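PDB 2JJN: cytochrome P450 113A1 from Saccharopolyspora erythraea, which hydroxylates erythromycin D at C-12 of its macrolactone ring to give erythromycin C, using heme b, molecular oxygen and NADPH. Local coordinates for residues L31-L34 against G35-E39; W315-S318 against A319-S323; A403-S406 against P407-A411. The protein carries 2 engineered substitutions. All blocks are in the same frame, centred on the assembly; numbering follows the deposited sequence.

Contact 1 (L31-L34 against G35-E39); sequences LDWL and GTMRE
Met-37 folds its side chain back over the indole of Trp-33, one helical turn earlier. CB starts beside the backbone, 3.6 Å from Trp-33 O. With CG anti to its own carbonyl carbon (chi1 -62°), the next methylene is carried over the six-membered ring: CG stands 3.6 Å from the ring centroid and 8° off the normal, a CH-pi contact made squarely on the face. SD follows obliquely at 4.4 Å from that centroid, adding a Met-aromatic contact, and CE ends near Trp-33 CZ2. This i to i+4 pairing belongs to helix 27-40, the A helix of the P450 fold, with Phe-54 and Trp-44 set against the same indole. Trp-33 O serves two donors, Met-37 N in the regular helical pattern and, in the conformer modelled, the hydroxyl of Thr-36, whose OG1 approaches Trp-33 O to 2.6 Å. On another flank of the helix a bend at chi3 (-61°) returns the Arg-38 guanidinium, one face over Leu-34 O and Gly-35 CA. A water at the guanidinium edge accepts from Arg-38 NH1 at 2.8 Å and donates to Leu-31 O at 2.9 Å, while NH1 has a further partner in Ser-318 OG.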
loop_
_atom_site.group_PDB
_atom_site.type_symbol
_atom_site.label_atom_id
_atom_site.label_comp_id
_atom_site.label_asym_id
_atom_site.label_seq_id
_atom_site.Cartn_x
_atom_site.Cartn_y
_atom_site.Cartn_z
ATOM N N LEU A 31 9.471 -16.178 2.484
ATOM C CA LEU A 31 8.291 -17.030 2.584
ATOM C C LEU A 31 8.570 -18.321 3.321
ATOM O O LEU A 31 7.761 -18.764 4.142
ATOM C CB LEU A 31 7.710 -17.308 1.179
ATOM C CG LEU A 31 7.127 -16.050 0.530
ATOM C CD1 LEU A 31 6.834 -16.328 -0.920
ATOM C CD2 LEU A 31 5.875 -15.537 1.243
ATOM N N ASP A 32 9.724 -18.934 3.038
ATOM C CA ASP A 32 10.053 -20.220 3.666
ATOM C C ASP A 32 10.178 -20.002 5.184
ATOM O O ASP A 32 9.670 -20.798 5.987
ATOM C CB ASP A 32 11.370 -20.740 3.068
ATOM C CG ASP A 32 11.174 -21.370 1.680
ATOM O OD1 ASP A 32 10.011 -21.612 1.281
ATOM O OD2 ASP A 32 12.199 -21.651 1.019
ATOM N N TRP A 33 10.834 -18.910 5.570
ATOM C CA TRP A 33 10.998 -18.579 6.986
ATOM C C TRP A 33 9.661 -18.329 7.667
ATOM O O TRP A 33 9.407 -18.826 8.770
ATOM C CB TRP A 33 11.948 -17.403 7.137
ATOM C CG TRP A 33 12.277 -17.010 8.547
ATOM C CD1 TRP A 33 13.274 -17.547 9.336
ATOM C CD2 TRP A 33 11.666 -15.968 9.307
ATOM N NE1 TRP A 33 13.312 -16.894 10.547
ATOM C CE2 TRP A 33 12.326 -15.940 10.571
ATOM C CE3 TRP A 33 10.621 -15.068 9.069
ATOM C CZ2 TRP A 33 11.975 -15.034 11.587
ATOM C CZ3 TRP A 33 10.249 -14.159 10.118
ATOM C CH2 TRP A 33 10.961 -14.145 11.340
ATOM N N LEU A 34 8.825 -17.517 7.040
ATOM C CA LEU A 34 7.501 -17.278 7.615
ATOM C C LEU A 34 6.746 -18.580 7.813
ATOM O O LEU A 34 6.062 -18.733 8.839
ATOM C CB LEU A 34 6.705 -16.379 6.674
ATOM C CG LEU A 34 7.248 -14.946 6.569
ATOM C CD1 LEU A 34 6.497 -14.162 5.452
ATOM C CD2 LEU A 34 7.145 -14.186 7.904
ATOM N N GLY A 35 6.844 -19.507 6.837
ATOM C CA GLY A 35 6.243 -20.840 6.972
ATOM C C GLY A 35 6.737 -21.556 8.220
ATOM O O GLY A 35 5.953 -22.097 9.019
ATOM N N THR A 36 8.029 -21.536 8.428
ATOM C CA THR A 36 8.582 -22.223 9.597
ATOM C C THR A 36 8.107 -21.571 10.894
ATOM O O THR A 36 7.847 -22.265 11.894
ATOM C CB THR A 36 10.106 -22.295 9.551
ATOM O OG1 THR A 36 10.669 -20.976 9.593
ATOM C CG2 THR A 36 10.575 -23.056 8.308
ATOM N N MET A 37 7.984 -20.252 10.898
ATOM C CA MET A 37 7.584 -19.549 12.106
ATOM C C MET A 37 6.112 -19.771 12.384
ATOM O O MET A 37 5.718 -19.935 13.545
ATOM C CB MET A 37 7.863 -18.038 11.975
ATOM C CG MET A 37 9.375 -17.671 11.796
ATOM S SD MET A 37 10.351 -18.221 13.226
ATOM C CE MET A 37 9.920 -16.877 14.338
ATOM N N ARG A 38 5.293 -19.803 11.346
ATOM C CA ARG A 38 3.878 -20.170 11.584
ATOM C C ARG A 38 3.758 -21.521 12.296
ATOM O O ARG A 38 2.938 -21.694 13.205
ATOM C CB ARG A 38 3.081 -20.235 10.293
ATOM C CG ARG A 38 2.762 -18.879 9.684
ATOM C CD ARG A 38 1.602 -18.980 8.623
ATOM N NE ARG A 38 1.992 -19.870 7.522
ATOM C CZ ARG A 38 2.798 -19.542 6.499
ATOM N NH1 ARG A 38 3.333 -18.326 6.416
ATOM N NH2 ARG A 38 3.098 -20.437 5.535
ATOM N N GLU A 39 4.586 -22.479 11.851
ATOM C CA GLU A 39 4.581 -23.802 12.478
ATOM C C GLU A 39 5.145 -23.828 13.896
ATOM O O GLU A 39 4.492 -24.342 14.812
ATOM C CB GLU A 39 5.242 -24.852 11.581
ATOM C CG GLU A 39 5.329 -26.244 12.233
ATOM C CD GLU A 39 6.150 -27.267 11.430
ATOM O OE1 GLU A 39 6.184 -27.189 10.185
ATOM O OE2 GLU A 39 6.726 -28.188 12.060
HETATM O O HOH W 1 4.907 -18.403 4.066
#

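Contact 2 (W315-S318 against A319-S323); sequences WVLS and ANRDS
Two carbonyls converge on Arg-321 N, which lies 3.0 Å from Ser-318 O, well above the carbonyl plane, and bonds Leu-317 O only weakly. Just before it the bonding is i to i-4: Ala-319 N reaches Trp-315 O in an almost straight bond (174° at the hydrogen), and Asn-320 N binds Val-316 O at 2.8 Å. Arg-321 N thus shares its hydrogen between an i-3 and a weak i-4 partner, and Asp-322 N bonds Ala-319 O, also at i-3.

Asn-320 holds its amide close against the preceding turn, CG lying 3.2 Å from Val-316 O, and in the conformer modelled here Val-316 CG1 packs obliquely against it. Its ND2 donates farther off, to Ser-345 OG and Arg-283 O. Arg-321 CG rests 3.4 Å from Leu-317 O; the chain then bends at chi2 (-58°) and runs out to a salt bridge with Asp-330 and a cation-pi contact with Tyr-284. Ser-318 OG, set anti to the backbone N (chi1 -179°), bonds Phe-54 O.

This buried turn is the short K' helix of the P450 fold, entered directly from strand 311-315 of the mixed sheet. Leu-317 packs on Leu-31 and Leu-34 of helix 27-40, Ala-319 on His-56 and Val-59 of helix 56-64, and Val-316 on Met-291 of strand 290-295.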
loop_
_atom_site.group_PDB
_atom_site.type_symbol
_atom_site.label_atom_id
_atom_site.label_comp_id
_atom_site.label_asym_id
_atom_site.label_seq_id
_atom_site.Cartn_x
_atom_site.Cartn_y
_atom_site.Cartn_z
ATOM N N TRP A 315 2.084 -9.802 10.311
ATOM C CA TRP A 315 2.587 -10.188 8.992
ATOM C C TRP A 315 1.440 -10.640 8.099
ATOM O O TRP A 315 1.073 -11.824 8.017
ATOM C CB TRP A 315 3.649 -11.268 9.140
ATOM C CG TRP A 315 4.994 -10.733 9.514
ATOM C CD1 TRP A 315 5.438 -10.506 10.757
ATOM C CD2 TRP A 315 6.041 -10.372 8.607
ATOM N NE1 TRP A 315 6.769 -10.016 10.708
ATOM C CE2 TRP A 315 7.143 -9.926 9.389
ATOM C CE3 TRP A 315 6.135 -10.338 7.202
ATOM C CZ2 TRP A 315 8.344 -9.476 8.814
ATOM C CZ3 TRP A 315 7.331 -9.916 6.629
ATOM C CH2 TRP A 315 8.417 -9.488 7.430
ATOM N N VAL A 316 0.846 -9.653 7.418
ATOM C CA VAL A 316 -0.217 -9.969 6.451
ATOM C C VAL A 316 0.292 -10.957 5.370
ATOM O O VAL A 316 -0.436 -11.832 4.914
ATOM C CB VAL A 316 -0.811 -8.676 5.870
ATOM C CG1 VAL A 316 -1.507 -8.923 4.536
ATOM C CG2 VAL A 316 -1.821 -8.117 6.914
ATOM N N LEU A 317 1.548 -10.817 4.955
ATOM C CA LEU A 317 2.106 -11.741 3.959
ATOM C C LEU A 317 2.047 -13.161 4.470
ATOM O O LEU A 317 1.684 -14.068 3.704
ATOM C CB LEU A 317 3.544 -11.356 3.660
ATOM C CG LEU A 317 4.282 -12.345 2.750
ATOM C CD1 LEU A 317 3.572 -12.443 1.353
ATOM C CD2 LEU A 317 5.726 -11.888 2.585
ATOM N N SER A 318 2.409 -13.374 5.740
ATOM C CA SER A 318 2.354 -14.737 6.280
ATOM C C SER A 318 0.904 -15.217 6.412
ATOM O O SER A 318 0.576 -16.365 6.062
ATOM C CB SER A 318 3.031 -14.696 7.637
ATOM O OG SER A 318 3.050 -16.000 8.251
ATOM N N ALA A 319 0.030 -14.355 6.928
ATOM C CA ALA A 319 -1.414 -14.695 7.030
ATOM C C ALA A 319 -1.960 -15.100 5.700
ATOM O O ALA A 319 -2.760 -16.048 5.609
ATOM C CB ALA A 319 -2.202 -13.480 7.575
ATOM N N ASN A 320 -1.582 -14.365 4.635
ATOM C CA ASN A 320 -2.135 -14.655 3.301
ATOM C C ASN A 320 -1.624 -15.987 2.725
ATOM O O ASN A 320 -2.197 -16.495 1.785
ATOM C CB ASN A 320 -1.758 -13.535 2.348
ATOM C CG ASN A 320 -2.557 -12.235 2.562
ATOM O OD1 ASN A 320 -3.425 -12.129 3.428
ATOM N ND2 ASN A 320 -2.204 -11.218 1.742
ATOM N N ARG A 321 -0.496 -16.492 3.233
ATOM C CA ARG A 321 0.059 -17.793 2.738
ATOM C C ARG A 321 -0.202 -18.915 3.767
ATOM O O ARG A 321 0.402 -19.999 3.689
ATOM C CB ARG A 321 1.562 -17.620 2.503
ATOM C CG ARG A 321 1.893 -16.560 1.442
ATOM C CD ARG A 321 1.276 -16.837 0.070
ATOM N NE ARG A 321 1.929 -16.020 -0.933
ATOM C CZ ARG A 321 2.894 -16.437 -1.760
ATOM N NH1 ARG A 321 3.263 -17.711 -1.773
ATOM N NH2 ARG A 321 3.471 -15.591 -2.609
ATOM N N ASP A 322 -1.083 -18.622 4.727
ATOM C CA ASP A 322 -1.412 -19.601 5.831
ATOM C C ASP A 322 -2.456 -20.626 5.381
ATOM O O ASP A 322 -3.572 -20.257 5.076
ATOM C CB ASP A 322 -1.932 -18.788 7.014
ATOM C CG ASP A 322 -2.098 -19.588 8.267
ATOM O OD1 ASP A 322 -2.231 -18.981 9.354
ATOM O OD2 ASP A 322 -2.182 -20.836 8.167
ATOM N N SER A 323 -2.052 -21.906 5.321
ATOM C CA SER A 323 -2.963 -22.906 4.822
ATOM C C SER A 323 -4.191 -23.082 5.726
ATOM O O SER A 323 -5.234 -23.670 5.308
ATOM C CB SER A 323 -2.229 -24.230 4.655
ATOM O OG SER A 323 -1.914 -24.787 5.918
#

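Contact 3 (A403-S406 against P407-A411); sequences AGSS and PRQSA
Hydrogen bonding is concentrated on Ser-406, which accepts from the two residues beyond Pro-407. Its hydroxyl oxygen OG takes the amide of Arg-408, with N 3.0 Å away and an angle of 158° at the hydrogen. Its carbonyl takes the amide of Gln-409: Gln-409 N lies 3.2 Å from Ser-406 O, and although the N-H points almost straight at the oxygen, the donor stands above the carbonyl plane. The first bond depends on the serine torsion, chi1 82°, which sets OG between the backbone N and the carbonyl carbon and turns it toward the amide of Arg-408. OG is also hydrogen-bonded to Glu-131 OE2, so this hydroxyl links the turn to the residue just before strand 132-134.

Van der Waals contacts accompany these bonds. Ser-406 CB presses on the proline ring, 3.2 Å from Pro-407 CD, a tight approach across the peptide bond. In the conformer modelled, Arg-408 CB comes 3.5 Å from Ser-406 OG. Gln-409 points back across the turn, its CB and CG each 3.7 Å from Ser-406 O, and the chain extends beyond CG to bring its amide beside the backbone of Gly-404 and Ser-405; which way round that amide lies is doubtful.

Toward the body of the protein, Ser-406 touches Phe-374 and Pro-407 touches Arg-373, both at the end of helix 356-374, the L helix. Crystal neighbours touch much of this tail and may influence its course. The arrangement from Ser-406 to Gln-409 is a type I beta turn with proline at its second position, overlaid by an ST turn in which the serine side chain accepts the amide two residues on, here in the exposed C-terminal tail beyond strand 400-402.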
loop_
_atom_site.group_PDB
_atom_site.type_symbol
_atom_site.label_atom_id
_atom_site.label_comp_id
_atom_site.label_asym_id
_atom_site.label_seq_id
_atom_site.Cartn_x
_atom_site.Cartn_y
_atom_site.Cartn_z
ATOM N N ALA A 403 7.729 -6.191 -24.484
ATOM C CA ALA A 403 6.523 -6.518 -25.229
ATOM C C ALA A 403 6.926 -7.250 -26.508
ATOM O O ALA A 403 7.567 -6.644 -27.402
ATOM C CB ALA A 403 5.792 -5.224 -25.601
ATOM N N GLY A 404 6.561 -8.501 -26.625
ATOM C CA GLY A 404 6.799 -9.199 -27.888
ATOM C C GLY A 404 5.875 -8.764 -29.023
ATOM O O GLY A 404 6.161 -9.061 -30.206
ATOM N N SER A 405 4.771 -8.063 -28.682
ATOM C CA SER A 405 3.827 -7.583 -29.679
ATOM C C SER A 405 3.356 -6.201 -29.250
ATOM O O SER A 405 3.151 -5.925 -28.055
ATOM C CB SER A 405 2.606 -8.532 -29.698
ATOM O OG SER A 405 3.030 -9.875 -30.003
ATOM N N SER A 406 3.163 -5.343 -30.258
ATOM C CA SER A 406 2.556 -4.025 -30.016
ATOM C C SER A 406 2.071 -3.462 -31.327
ATOM O O SER A 406 2.416 -3.987 -32.401
ATOM C CB SER A 406 3.553 -3.047 -29.443
ATOM O OG SER A 406 4.346 -2.482 -30.500
ATOM N N PRO A 407 1.249 -2.414 -31.255
ATOM C CA PRO A 407 0.763 -1.792 -32.495
ATOM C C PRO A 407 1.824 -1.163 -33.341
ATOM O O PRO A 407 1.466 -0.769 -34.465
ATOM C CB PRO A 407 -0.254 -0.713 -32.035
ATOM C CG PRO A 407 -0.677 -1.229 -30.627
ATOM C CD PRO A 407 0.610 -1.823 -30.065
ATOM N N ARG A 408 3.094 -1.113 -32.866
ATOM C CA ARG A 408 4.161 -0.533 -33.684
ATOM C C ARG A 408 4.693 -1.505 -34.733
ATOM O O ARG A 408 5.384 -1.075 -35.691
ATOM C CB ARG A 408 5.338 -0.088 -32.815
ATOM C CG ARG A 408 5.097 1.098 -31.915
ATOM C CD ARG A 408 5.224 2.389 -32.668
ATOM N NE ARG A 408 6.582 2.624 -33.138
ATOM C CZ ARG A 408 7.016 2.490 -34.393
ATOM N NH1 ARG A 408 6.208 2.127 -35.440
ATOM N NH2 ARG A 408 8.296 2.733 -34.621
ATOM N N GLN A 409 4.394 -2.792 -34.557
ATOM C CA GLN A 409 5.008 -3.812 -35.449
ATOM C C GLN A 409 4.382 -3.754 -36.817
ATOM O O GLN A 409 3.184 -3.641 -36.915
ATOM C CB GLN A 409 4.861 -5.183 -34.837
ATOM C CG GLN A 409 5.708 -5.234 -33.600
ATOM C CD GLN A 409 5.587 -6.483 -32.812
ATOM O OE1 GLN A 409 6.549 -6.865 -32.093
ATOM N NE2 GLN A 409 4.429 -7.090 -32.834
ATOM N N SER A 410 5.191 -3.782 -37.871
ATOM C CA SER A 410 4.608 -3.738 -39.230
ATOM C C SER A 410 5.291 -4.682 -40.198
ATOM O O SER A 410 6.355 -5.207 -39.896
ATOM C CB SER A 410 4.698 -2.319 -39.794
ATOM O OG SER A 410 6.061 -1.938 -39.938
ATOM N N ALA A 411 4.691 -4.859 -41.379
ATOM C CA ALA A 411 5.186 -5.817 -42.386
ATOM C C ALA A 411 6.386 -5.248 -43.115
ATOM O O ALA A 411 6.650 -4.049 -43.037
ATOM C CB ALA A 411 4.068 -6.132 -43.371
ATOM O OXT ALA A 411 7.116 -5.982 -43.823
#

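All three contacts are local: they lie in series, none nesting in or crossing another, and each closes only a turn. Contact 1 comes first, on helix 27-40 at the N-terminal edge of the fold. Nearly 280 residues later, contact 2 forms the turn leaving strand 311-315, and its centre lies about 9 Å from that of contact 1. The two touch through polar and apolar side chains, joining helix 27-40 to helix 316-320, which follows strand 311-315 of the mixed sheet. Contact 3 ends the chain beyond strand 400-402, with its centre about 44 Å from that of contact 1 and about 40 Å from that of contact 2.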